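Local coordinates for xyloglucanase (PDB 2JEP), which hydrolyses xyloglucan of the plant cell wall, probably cutting within its beta-1,4-glucan backbone, as expected of a family 5 glycoside hydrolase, at residues R87-Y92 and N129-G134; R111-V116 and T166-Y171; Y125-I130 and I176-N181. All blocks are in the same frame, centred on the assembly; numbering follows the deposited sequence. Where two conformers were deposited one is given.

Contact 1: R87-Y92 and N129-G134; sequences RIPVSY and NIHGDG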
loop_
_atom_site.group_PDB
_atom_site.type_symbol
_atom_site.label_atom_id
_atom_site.label_comp_id
_atom_site.label_asym_id
_atom_site.label_seq_id
_atom_site.Cartn_x
_atom_site.Cartn_y
_atom_site.Cartn_z
ATOM N N ARG A 87 -5.323 -3.212 -3.904
ATOM C CA ARG A 87 -5.161 -2.331 -2.758
ATOM C C ARG A 87 -5.959 -1.076 -3.007
ATOM O O ARG A 87 -5.848 -0.470 -4.079
ATOM C CB ARG A 87 -3.696 -2.008 -2.499
ATOM C CG ARG A 87 -3.456 -1.036 -1.325
ATOM C CD ARG A 87 -2.022 -1.088 -0.881
ATOM N NE ARG A 87 -1.702 -0.181 0.214
ATOM C CZ ARG A 87 -1.153 1.037 0.093
ATOM N NH1 ARG A 87 -1.002 1.609 -1.097
ATOM N NH2 ARG A 87 -0.760 1.687 1.205
ATOM N N ILE A 88 -6.762 -0.686 -2.016
ATOM C CA ILE A 88 -7.675 0.437 -2.112
ATOM C C ILE A 88 -7.273 1.473 -1.064
ATOM O O ILE A 88 -7.666 1.396 0.102
ATOM C CB ILE A 88 -9.155 0.029 -1.922
ATOM C CG1 ILE A 88 -9.557 -1.084 -2.910
ATOM C CG2 ILE A 88 -10.071 1.244 -2.023
ATOM C CD1 ILE A 88 -10.971 -1.599 -2.706
ATOM N N PRO A 89 -6.488 2.476 -1.487
ATOM C CA PRO A 89 -6.239 3.622 -0.607
ATOM C C PRO A 89 -7.571 4.300 -0.221
ATOM O O PRO A 89 -8.397 4.519 -1.101
ATOM C CB PRO A 89 -5.393 4.533 -1.488
ATOM C CG PRO A 89 -4.694 3.613 -2.434
ATOM C CD PRO A 89 -5.740 2.591 -2.752
ATOM N N VAL A 90 -7.751 4.619 1.060
ATOM C CA VAL A 90 -8.953 5.294 1.534
ATOM C C VAL A 90 -8.559 6.391 2.507
ATOM O O VAL A 90 -7.830 6.137 3.472
ATOM C CB VAL A 90 -9.930 4.335 2.246
ATOM C CG1 VAL A 90 -11.224 5.082 2.624
ATOM C CG2 VAL A 90 -10.264 3.131 1.380
ATOM N N SER A 91 -9.035 7.610 2.253
ATOM C CA SER A 91 -8.893 8.699 3.222
ATOM C C SER A 91 -10.207 8.959 3.921
ATOM O O SER A 91 -11.271 8.669 3.387
ATOM C CB SER A 91 -8.439 9.985 2.511
ATOM O OG SER A 91 -7.116 9.847 2.044
ATOM N N TYR A 92 -10.119 9.518 5.127
ATOM C CA TYR A 92 -11.318 9.768 5.937
ATOM C C TYR A 92 -11.441 11.253 6.240
ATOM O O TYR A 92 -12.443 11.875 5.869
ATOM C CB TYR A 92 -11.275 8.866 7.182
ATOM C CG TYR A 92 -11.535 7.419 6.825
ATOM C CD1 TYR A 92 -12.820 6.914 6.774
ATOM C CD2 TYR A 92 -10.493 6.563 6.459
ATOM C CE1 TYR A 92 -13.080 5.611 6.407
ATOM C CE2 TYR A 92 -10.740 5.257 6.070
ATOM C CZ TYR A 92 -12.039 4.773 6.057
ATOM O OH TYR A 92 -12.329 3.464 5.694
ATOM N N ASN A 129 -7.105 0.711 3.720
ATOM C CA ASN A 129 -6.223 1.356 4.692
ATOM C C ASN A 129 -6.800 2.679 5.208
ATOM O O ASN A 129 -7.971 2.997 4.952
ATOM C CB ASN A 129 -4.825 1.532 4.094
ATOM C CG ASN A 129 -4.749 2.618 3.039
ATOM O OD1 ASN A 129 -5.724 3.316 2.799
ATOM N ND2 ASN A 129 -3.573 2.788 2.436
ATOM N N ILE A 130 -5.997 3.415 5.980
ATOM C CA ILE A 130 -6.236 4.837 6.264
ATOM C C ILE A 130 -5.053 5.555 5.647
ATOM O O ILE A 130 -3.910 5.302 6.012
ATOM C CB ILE A 130 -6.357 5.114 7.765
ATOM C CG1 ILE A 130 -7.593 4.412 8.334
ATOM C CG2 ILE A 130 -6.350 6.628 8.023
ATOM C CD1 ILE A 130 -7.812 4.648 9.843
ATOM N N HIS A 131 -5.314 6.413 4.651
ATOM C CA HIS A 131 -4.254 6.828 3.726
ATOM C C HIS A 131 -3.801 8.277 3.905
ATOM O O HIS A 131 -2.752 8.550 4.532
ATOM C CB HIS A 131 -4.720 6.517 2.293
ATOM C CG HIS A 131 -3.628 6.496 1.277
ATOM N ND1 HIS A 131 -3.026 5.327 0.854
ATOM C CD2 HIS A 131 -3.041 7.499 0.580
ATOM C CE1 HIS A 131 -2.125 5.616 -0.069
ATOM N NE2 HIS A 131 -2.099 6.927 -0.241
ATOM N N GLY A 132 -4.582 9.233 3.404
ATOM C CA GLY A 132 -4.145 10.635 3.489
ATOM C C GLY A 132 -4.034 11.160 4.917
ATOM O O GLY A 132 -3.276 12.089 5.202
ATOM N N ASP A 133 -4.828 10.564 5.817
ATOM C CA ASP A 133 -4.938 11.047 7.167
ATOM C C ASP A 133 -3.620 11.053 7.923
ATOM O O ASP A 133 -3.487 11.784 8.895
ATOM C CB ASP A 133 -5.922 10.184 7.953
ATOM C CG ASP A 133 -7.300 10.124 7.328
ATOM O OD1 ASP A 133 -7.416 9.695 6.157
ATOM O OD2 ASP A 133 -8.286 10.515 8.018
ATOM N N GLY A 134 -2.668 10.223 7.517
ATOM C CA GLY A 134 -1.393 10.134 8.213
ATOM C C GLY A 134 -0.309 11.089 7.783
ATOM O O GLY A 134 0.779 11.066 8.368
HETATM O O HOH W 1 -10.287 1.715 5.330
#
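Pro89 and His131 lie side by side, and the proline lays CB over one face of the imidazole: CB is 3.8 Å from the centroid of the His131 ring and 26° off its normal, which fits a CH-pi contact. Beside them Asn129 spends both ends of its amide. Its OD1 accepts Val90 N at 3.0 Å in a fairly straight bond (161° at the hydrogen), and its ND2 donates to His131 ND1 at 3.0 Å, close to the imidazole plane. Asn129 CG sits between the backbone N and carbonyl carbon (chi1 73°), which turns the amide between His131 and the backbone of Val90.

The two segments are then joined stepwise. His131 N donates to Val90 O at 2.8 Å, Gly132 N to Ser91 OG at 2.9 Å, and Tyr92 N to the syn lone pair of Asp133 OD1 at 2.9 Å. A water links Asn129 O and Tyr92 OH.

In the second shell, Glu53 O also bonds Ser91 OG, while Asp133 OD2 is held by Leu93 N and Trp142 NE1. Arg87 NH2 is 3.3 Å from Asn129 ND2, two donors that do not bond; Glu178, Glu323, Asn181 and Asn47 hold the guanidinium. These C-terminal strand ends and loops, the active-site side of family 5 TIM barrels, touch helices 106-120 and 150-167 through Tyr92, and strand 357-362 through Arg87 and Pro89.

Contact 2: R111-V116 and T166-Y171; sequences RIQQVV and TKFSNY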
loop_
_atom_site.group_PDB
_atom_site.type_symbol
_atom_site.label_atom_id
_atom_site.label_comp_id
_atom_site.label_asym_id
_atom_site.label_seq_id
_atom_site.Cartn_x
_atom_site.Cartn_y
_atom_site.Cartn_z
ATOM N N ARG A 111 -20.006 3.899 0.528
ATOM C CA ARG A 111 -19.291 3.952 -0.751
ATOM C C ARG A 111 -18.036 3.077 -0.734
ATOM O O ARG A 111 -17.744 2.357 -1.699
ATOM C CB ARG A 111 -18.928 5.383 -1.131
ATOM C CG ARG A 111 -18.161 5.516 -2.436
ATOM C CD ARG A 111 -18.967 4.970 -3.631
ATOM N NE ARG A 111 -18.124 4.996 -4.827
ATOM C CZ ARG A 111 -18.258 4.174 -5.860
ATOM N NH1 ARG A 111 -19.239 3.286 -5.913
ATOM N NH2 ARG A 111 -17.366 4.207 -6.842
ATOM N N ILE A 112 -17.272 3.169 0.350
ATOM C CA ILE A 112 -16.077 2.333 0.469
ATOM C C ILE A 112 -16.488 0.865 0.361
ATOM O O ILE A 112 -15.822 0.068 -0.338
ATOM C CB ILE A 112 -15.353 2.593 1.812
ATOM C CG1 ILE A 112 -14.865 4.046 1.883
ATOM C CG2 ILE A 112 -14.222 1.566 2.031
ATOM C CD1 ILE A 112 -14.624 4.558 3.324
ATOM N N GLN A 113 -17.578 0.492 1.029
ATOM C CA GLN A 113 -18.021 -0.892 0.971
ATOM C C GLN A 113 -18.406 -1.302 -0.451
ATOM O O GLN A 113 -18.106 -2.411 -0.882
ATOM C CB GLN A 113 -19.164 -1.148 1.951
ATOM C CG GLN A 113 -19.786 -2.497 1.760
ATOM C CD GLN A 113 -20.859 -2.765 2.739
ATOM O OE1 GLN A 113 -21.848 -2.034 2.799
ATOM N NE2 GLN A 113 -20.695 -3.830 3.495
ATOM N N GLN A 114 -19.056 -0.414 -1.194
ATOM C CA GLN A 114 -19.408 -0.745 -2.564
ATOM C C GLN A 114 -18.142 -1.020 -3.402
ATOM O O GLN A 114 -18.090 -1.977 -4.168
ATOM C CB GLN A 114 -20.256 0.377 -3.166
ATOM C CG GLN A 114 -20.928 0.025 -4.460
ATOM C CD GLN A 114 -22.172 -0.840 -4.305
ATOM O OE1 GLN A 114 -22.886 -1.088 -5.277
ATOM N NE2 GLN A 114 -22.428 -1.317 -3.096
ATOM N N VAL A 115 -17.129 -0.183 -3.255
ATOM C CA VAL A 115 -15.916 -0.345 -4.026
ATOM C C VAL A 115 -15.171 -1.623 -3.606
ATOM O O VAL A 115 -14.669 -2.378 -4.466
ATOM C CB VAL A 115 -15.047 0.918 -3.916
ATOM C CG1 VAL A 115 -13.686 0.745 -4.625
ATOM C CG2 VAL A 115 -15.799 2.125 -4.522
ATOM N N VAL A 116 -15.095 -1.880 -2.300
ATOM C CA VAL A 116 -14.547 -3.149 -1.820
ATOM C C VAL A 116 -15.270 -4.307 -2.501
ATOM O O VAL A 116 -14.640 -5.253 -2.976
ATOM C CB VAL A 116 -14.645 -3.250 -0.299
ATOM C CG1 VAL A 116 -14.465 -4.725 0.168
ATOM C CG2 VAL A 116 -13.638 -2.329 0.356
ATOM N N THR A 166 -16.024 -2.786 12.111
ATOM C CA THR A 166 -17.405 -3.227 12.311
ATOM C C THR A 166 -18.147 -3.318 10.961
ATOM O O THR A 166 -18.864 -4.284 10.704
ATOM C CB THR A 166 -18.114 -2.320 13.289
ATOM O OG1 THR A 166 -17.489 -2.449 14.566
ATOM C CG2 THR A 166 -19.593 -2.676 13.425
ATOM N N LYS A 167 -17.948 -2.342 10.084
ATOM C CA LYS A 167 -18.645 -2.323 8.788
ATOM C C LYS A 167 -18.314 -3.578 7.972
ATOM O O LYS A 167 -19.155 -4.113 7.245
ATOM C CB LYS A 167 -18.213 -1.068 7.998
ATOM C CG LYS A 167 -18.942 -0.778 6.701
ATOM C CD LYS A 167 -20.359 -0.342 6.955
ATOM C CE LYS A 167 -21.069 0.051 5.668
ATOM N NZ LYS A 167 -22.515 0.228 5.943
ATOM N N PHE A 168 -17.072 -4.059 8.092
ATOM C CA PHE A 168 -16.588 -5.162 7.272
ATOM C C PHE A 168 -16.401 -6.482 8.023
ATOM O O PHE A 168 -15.743 -7.406 7.546
ATOM C CB PHE A 168 -15.264 -4.732 6.624
ATOM C CG PHE A 168 -15.425 -3.661 5.574
ATOM C CD1 PHE A 168 -15.854 -3.994 4.300
ATOM C CD2 PHE A 168 -15.184 -2.332 5.870
ATOM C CE1 PHE A 168 -16.063 -3.014 3.356
ATOM C CE2 PHE A 168 -15.363 -1.336 4.932
ATOM C CZ PHE A 168 -15.811 -1.695 3.651
ATOM N N SER A 169 -17.055 -6.615 9.178
ATOM C CA SER A 169 -16.753 -7.751 10.032
ATOM C C SER A 169 -17.073 -9.108 9.452
ATOM O O SER A 169 -16.394 -10.080 9.796
ATOM C CB SER A 169 -17.423 -7.613 11.393
ATOM O OG SER A 169 -18.819 -7.740 11.267
ATOM N N ASN A 170 -18.044 -9.185 8.538
ATOM C CA ASN A 170 -18.434 -10.483 8.010
ATOM C C ASN A 170 -17.655 -10.916 6.763
ATOM O O ASN A 170 -17.845 -12.024 6.262
ATOM C CB ASN A 170 -19.946 -10.518 7.773
ATOM C CG ASN A 170 -20.748 -10.338 9.071
ATOM O OD1 ASN A 170 -20.369 -10.844 10.128
ATOM N ND2 ASN A 170 -21.841 -9.593 8.988
ATOM N N TYR A 171 -16.756 -10.066 6.279
ATOM C CA TYR A 171 -15.946 -10.429 5.123
ATOM C C TYR A 171 -14.886 -11.462 5.488
ATOM O O TYR A 171 -14.329 -11.433 6.584
ATOM C CB TYR A 171 -15.256 -9.182 4.551
ATOM C CG TYR A 171 -16.208 -8.283 3.811
ATOM C CD1 TYR A 171 -17.242 -7.608 4.468
ATOM C CD2 TYR A 171 -16.106 -8.109 2.434
ATOM C CE1 TYR A 171 -18.131 -6.802 3.785
ATOM C CE2 TYR A 171 -16.994 -7.284 1.747
ATOM C CZ TYR A 171 -18.019 -6.637 2.420
ATOM O OH TYR A 171 -18.937 -5.826 1.794
HETATM O O HOH W 2 -21.745 -3.638 6.271
#
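The ring of Phe168 sets its CE1-CZ edge against helix 106-120, with CZ 3.6 Å from Gln113 CA, which lies near the ring plane. Setting Phe168 CG anti to its carbonyl carbon (chi1 -69°) swings the ring toward the helix, although the bond from CA to CB does not itself point there. Ile112, Gln113 and, a turn on, Val116 pack round this end of the ring: Ile112 CG2 lies 4.0 Å from Phe168 CZ, Gln113 CB packs beside the same carbon, and Val116 CG2 lies 3.9 Å from Phe168 CE1.

Val116 is forked. With CG1 anti to the backbone N (chi1 163°), its CG2 branch packs on Phe168, while CG1 meets Tyr171 CE2 at 3.9 Å and also touches Phe168 CE1, so one valine meets both aromatics. Within the turn, Phe168 CD1 lies over one face of Tyr171, offset toward its rim. This type I turn from Phe168 to Tyr171, closed by Tyr171 N donating to Phe168 O at 3.1 Å, brings the rings together.

Gln113 runs extended past the Phe168 edge in the opposite direction. In the conformer described, NE2 donates to Tyr171 OH at 3.2 Å, with a bent 137° at the hydrogen and the oxygen tilted from the amide plane; as Gln113 was modelled in two conformers and also touches a crystal neighbour, this bond is tentative. A water links its NE2 to Lys167 O. Tyr171 OH has Asp117 as its stronger partner. Lys167 crosses Gln113 with CE 3.6 Å from Gln113 OE1, and its NZ bonds Asn110 instead.

Here the end of helix 150-167 and the turn after it meet the flank of helix 106-120, outside strands 125-128 and 175-178, in the helical layer of the TIM barrel: Phe168 rests on Ile128, Leu175 and Phe177.

Contact 3: Y125-I130 and I176-N181; sequences YVIINI and IFESMN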
loop_
_atom_site.group_PDB
_atom_site.type_symbol
_atom_site.label_atom_id
_atom_site.label_comp_id
_atom_site.label_asym_id
_atom_site.label_seq_id
_atom_site.Cartn_x
_atom_site.Cartn_y
_atom_site.Cartn_z
ATOM N N TYR A 125 -8.305 -10.697 -3.602
ATOM C CA TYR A 125 -7.886 -10.178 -2.316
ATOM C C TYR A 125 -8.010 -8.653 -2.381
ATOM O O TYR A 125 -7.800 -8.046 -3.443
ATOM C CB TYR A 125 -6.439 -10.572 -2.017
ATOM C CG TYR A 125 -6.329 -11.965 -1.449
ATOM C CD1 TYR A 125 -6.292 -13.086 -2.277
ATOM C CD2 TYR A 125 -6.286 -12.169 -0.084
ATOM C CE1 TYR A 125 -6.240 -14.370 -1.739
ATOM C CE2 TYR A 125 -6.213 -13.434 0.449
ATOM C CZ TYR A 125 -6.191 -14.520 -0.368
ATOM O OH TYR A 125 -6.109 -15.792 0.211
ATOM N N VAL A 126 -8.335 -8.059 -1.246
ATOM C CA VAL A 126 -8.580 -6.633 -1.160
ATOM C C VAL A 126 -7.922 -6.107 0.098
ATOM O O VAL A 126 -8.065 -6.725 1.163
ATOM C CB VAL A 126 -10.089 -6.327 -1.089
ATOM C CG1 VAL A 126 -10.333 -4.810 -1.097
ATOM C CG2 VAL A 126 -10.843 -7.008 -2.228
ATOM N N ILE A 127 -7.208 -4.980 -0.029
ATOM C CA ILE A 127 -6.618 -4.308 1.119
ATOM C C ILE A 127 -7.255 -2.919 1.219
ATOM O O ILE A 127 -7.297 -2.205 0.215
ATOM C CB ILE A 127 -5.093 -4.131 0.942
ATOM C CG1 ILE A 127 -4.387 -5.482 0.748
ATOM C CG2 ILE A 127 -4.496 -3.316 2.115
ATOM C CD1 ILE A 127 -2.956 -5.364 0.225
ATOM N N ILE A 128 -7.748 -2.544 2.401
ATOM C CA ILE A 128 -8.220 -1.177 2.661
ATOM C C ILE A 128 -7.392 -0.587 3.796
ATOM O O ILE A 128 -7.001 -1.291 4.724
ATOM C CB ILE A 128 -9.721 -1.079 2.985
ATOM C CG1 ILE A 128 -10.110 -1.913 4.202
ATOM C CG2 ILE A 128 -10.509 -1.437 1.752
ATOM C CD1 ILE A 128 -11.585 -1.768 4.589
ATOM N N ASN A 129 -7.105 0.711 3.720
ATOM C CA ASN A 129 -6.223 1.356 4.692
ATOM C C ASN A 129 -6.800 2.679 5.208
ATOM O O ASN A 129 -7.971 2.997 4.952
ATOM C CB ASN A 129 -4.825 1.532 4.094
ATOM C CG ASN A 129 -4.749 2.618 3.039
ATOM O OD1 ASN A 129 -5.724 3.316 2.799
ATOM N ND2 ASN A 129 -3.573 2.788 2.436
ATOM N N ILE A 130 -5.997 3.415 5.980
ATOM C CA ILE A 130 -6.236 4.837 6.264
ATOM C C ILE A 130 -5.053 5.555 5.647
ATOM O O ILE A 130 -3.910 5.302 6.012
ATOM C CB ILE A 130 -6.357 5.114 7.765
ATOM C CG1 ILE A 130 -7.593 4.412 8.334
ATOM C CG2 ILE A 130 -6.350 6.628 8.023
ATOM C CD1 ILE A 130 -7.812 4.648 9.843
ATOM N N ILE A 176 -8.231 -7.711 3.763
ATOM C CA ILE A 176 -7.135 -7.354 4.640
ATOM C C ILE A 176 -7.276 -5.908 5.062
ATOM O O ILE A 176 -7.565 -5.059 4.222
ATOM C CB ILE A 176 -5.801 -7.542 3.896
ATOM C CG1 ILE A 176 -5.615 -9.014 3.491
ATOM C CG2 ILE A 176 -4.596 -7.025 4.728
ATOM C CD1 ILE A 176 -4.543 -9.223 2.430
ATOM N N PHE A 177 -7.088 -5.623 6.347
ATOM C CA PHE A 177 -7.039 -4.247 6.821
ATOM C C PHE A 177 -5.570 -3.843 6.990
ATOM O O PHE A 177 -4.791 -4.594 7.582
ATOM C CB PHE A 177 -7.719 -4.059 8.179
ATOM C CG PHE A 177 -9.178 -4.452 8.259
ATOM C CD1 PHE A 177 -10.012 -4.483 7.162
ATOM C CD2 PHE A 177 -9.733 -4.743 9.482
ATOM C CE1 PHE A 177 -11.350 -4.843 7.303
ATOM C CE2 PHE A 177 -11.066 -5.073 9.628
ATOM C CZ PHE A 177 -11.870 -5.141 8.531
ATOM N N GLU A 178 -5.236 -2.638 6.527
ATOM C CA GLU A 178 -3.896 -2.050 6.620
ATOM C C GLU A 178 -4.008 -0.815 7.529
ATOM O O GLU A 178 -4.818 0.084 7.294
ATOM C CB GLU A 178 -3.426 -1.657 5.209
ATOM C CG GLU A 178 -2.105 -0.985 5.130
ATOM C CD GLU A 178 -1.741 -0.559 3.728
ATOM O OE1 GLU A 178 -2.599 -0.639 2.835
ATOM O OE2 GLU A 178 -0.576 -0.151 3.511
ATOM N N SER A 179 -3.187 -0.812 8.586
ATOM C CA SER A 179 -3.390 0.128 9.680
ATOM C C SER A 179 -3.329 1.588 9.286
ATOM O O SER A 179 -4.051 2.424 9.833
ATOM C CB SER A 179 -2.352 -0.131 10.746
ATOM O OG SER A 179 -1.035 0.039 10.240
ATOM N N MET A 180 -2.430 1.872 8.346
ATOM C CA MET A 180 -2.156 3.235 7.904
ATOM C C MET A 180 -1.206 3.097 6.727
ATOM O O MET A 180 -0.875 1.973 6.333
ATOM C CB MET A 180 -1.580 4.073 9.062
ATOM C CG MET A 180 -0.348 3.472 9.679
ATOM S SD MET A 180 -0.121 3.964 11.415
ATOM C CE MET A 180 1.422 3.160 11.799
ATOM N N ASN A 181 -0.834 4.226 6.137
ATOM C CA ASN A 181 -0.090 4.215 4.890
ATOM C C ASN A 181 1.384 4.530 5.132
ATOM O O ASN A 181 2.121 3.651 5.612
ATOM C CB ASN A 181 -0.793 5.138 3.869
ATOM C CG ASN A 181 -0.079 5.214 2.544
ATOM O OD1 ASN A 181 0.332 4.174 2.022
ATOM N ND2 ASN A 181 0.077 6.428 1.998
HETATM O O HOH W 3 -1.691 6.930 6.858
#
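Ile127 pairs with Ile176 and Ile128 with Phe177 in the parallel register of neighbouring strands in a TIM barrel, here the third and fourth of eight. The strand segments run 26° apart. Three nearly straight backbone bonds hold them: Ile176 N to Val126 O at 2.8 Å, Ile128 N to Ile176 O at 3.1 Å and Glu178 N to Ile128 O at 2.9 Å. Ile176 O also receives a CA-H...O contact from Ile127 CA at 3.3 Å.

Pairing changes past the strands. Ile130 N, buried here, finds no partner in the model, and Glu178 O instead meets Asn129 CA at 3.2 Å. A water accepts from Asn181 N and lies 2.9 Å from Ile130 O, which it may serve as donor; the direct Ile130 O to Asn181 N angle is too poor for a bond.

Glu178 extends beside Asn129 with CG anti to the backbone N (chi1 177°). Arg87 NE forms a salt bridge with its OE1, and Arg87 NH2 a hydrogen bond with Asn181 OD1. Ser179 O is taken by Tyr157 and Trp161. On the helix-facing side, Ile128 CG1 lies 3.9 Å from Phe177 CD1. On the other, Glu178 OE1 rests 3.4 Å from the Ile127 CG2 methyl.

How the contacts relate
Contacts 1 and 3 are successive steps around the barrel wall, with centres about 8 Å apart and Asn129 and Ile130 in common. Ile88 N lies 2.8 Å from Ile127 O in a probable hydrogen bond, and Arg87 NE meets Glu178 OE1 at 2.8 Å, tying the two together. Contact 2 lies in the outer helical layer, about 14 and 12 Å from the centres of contacts 1 and 3; Val90 CG1 is 3.5 Å from Ile112 CD1, and Val116 CG2 is 3.5 Å from Ile128 CG2. The side chains of His131 and Asn181 are each about 6 Å from a bound calcium ion, at the C-terminal ends of the strands, where family 5 enzymes carry their active site.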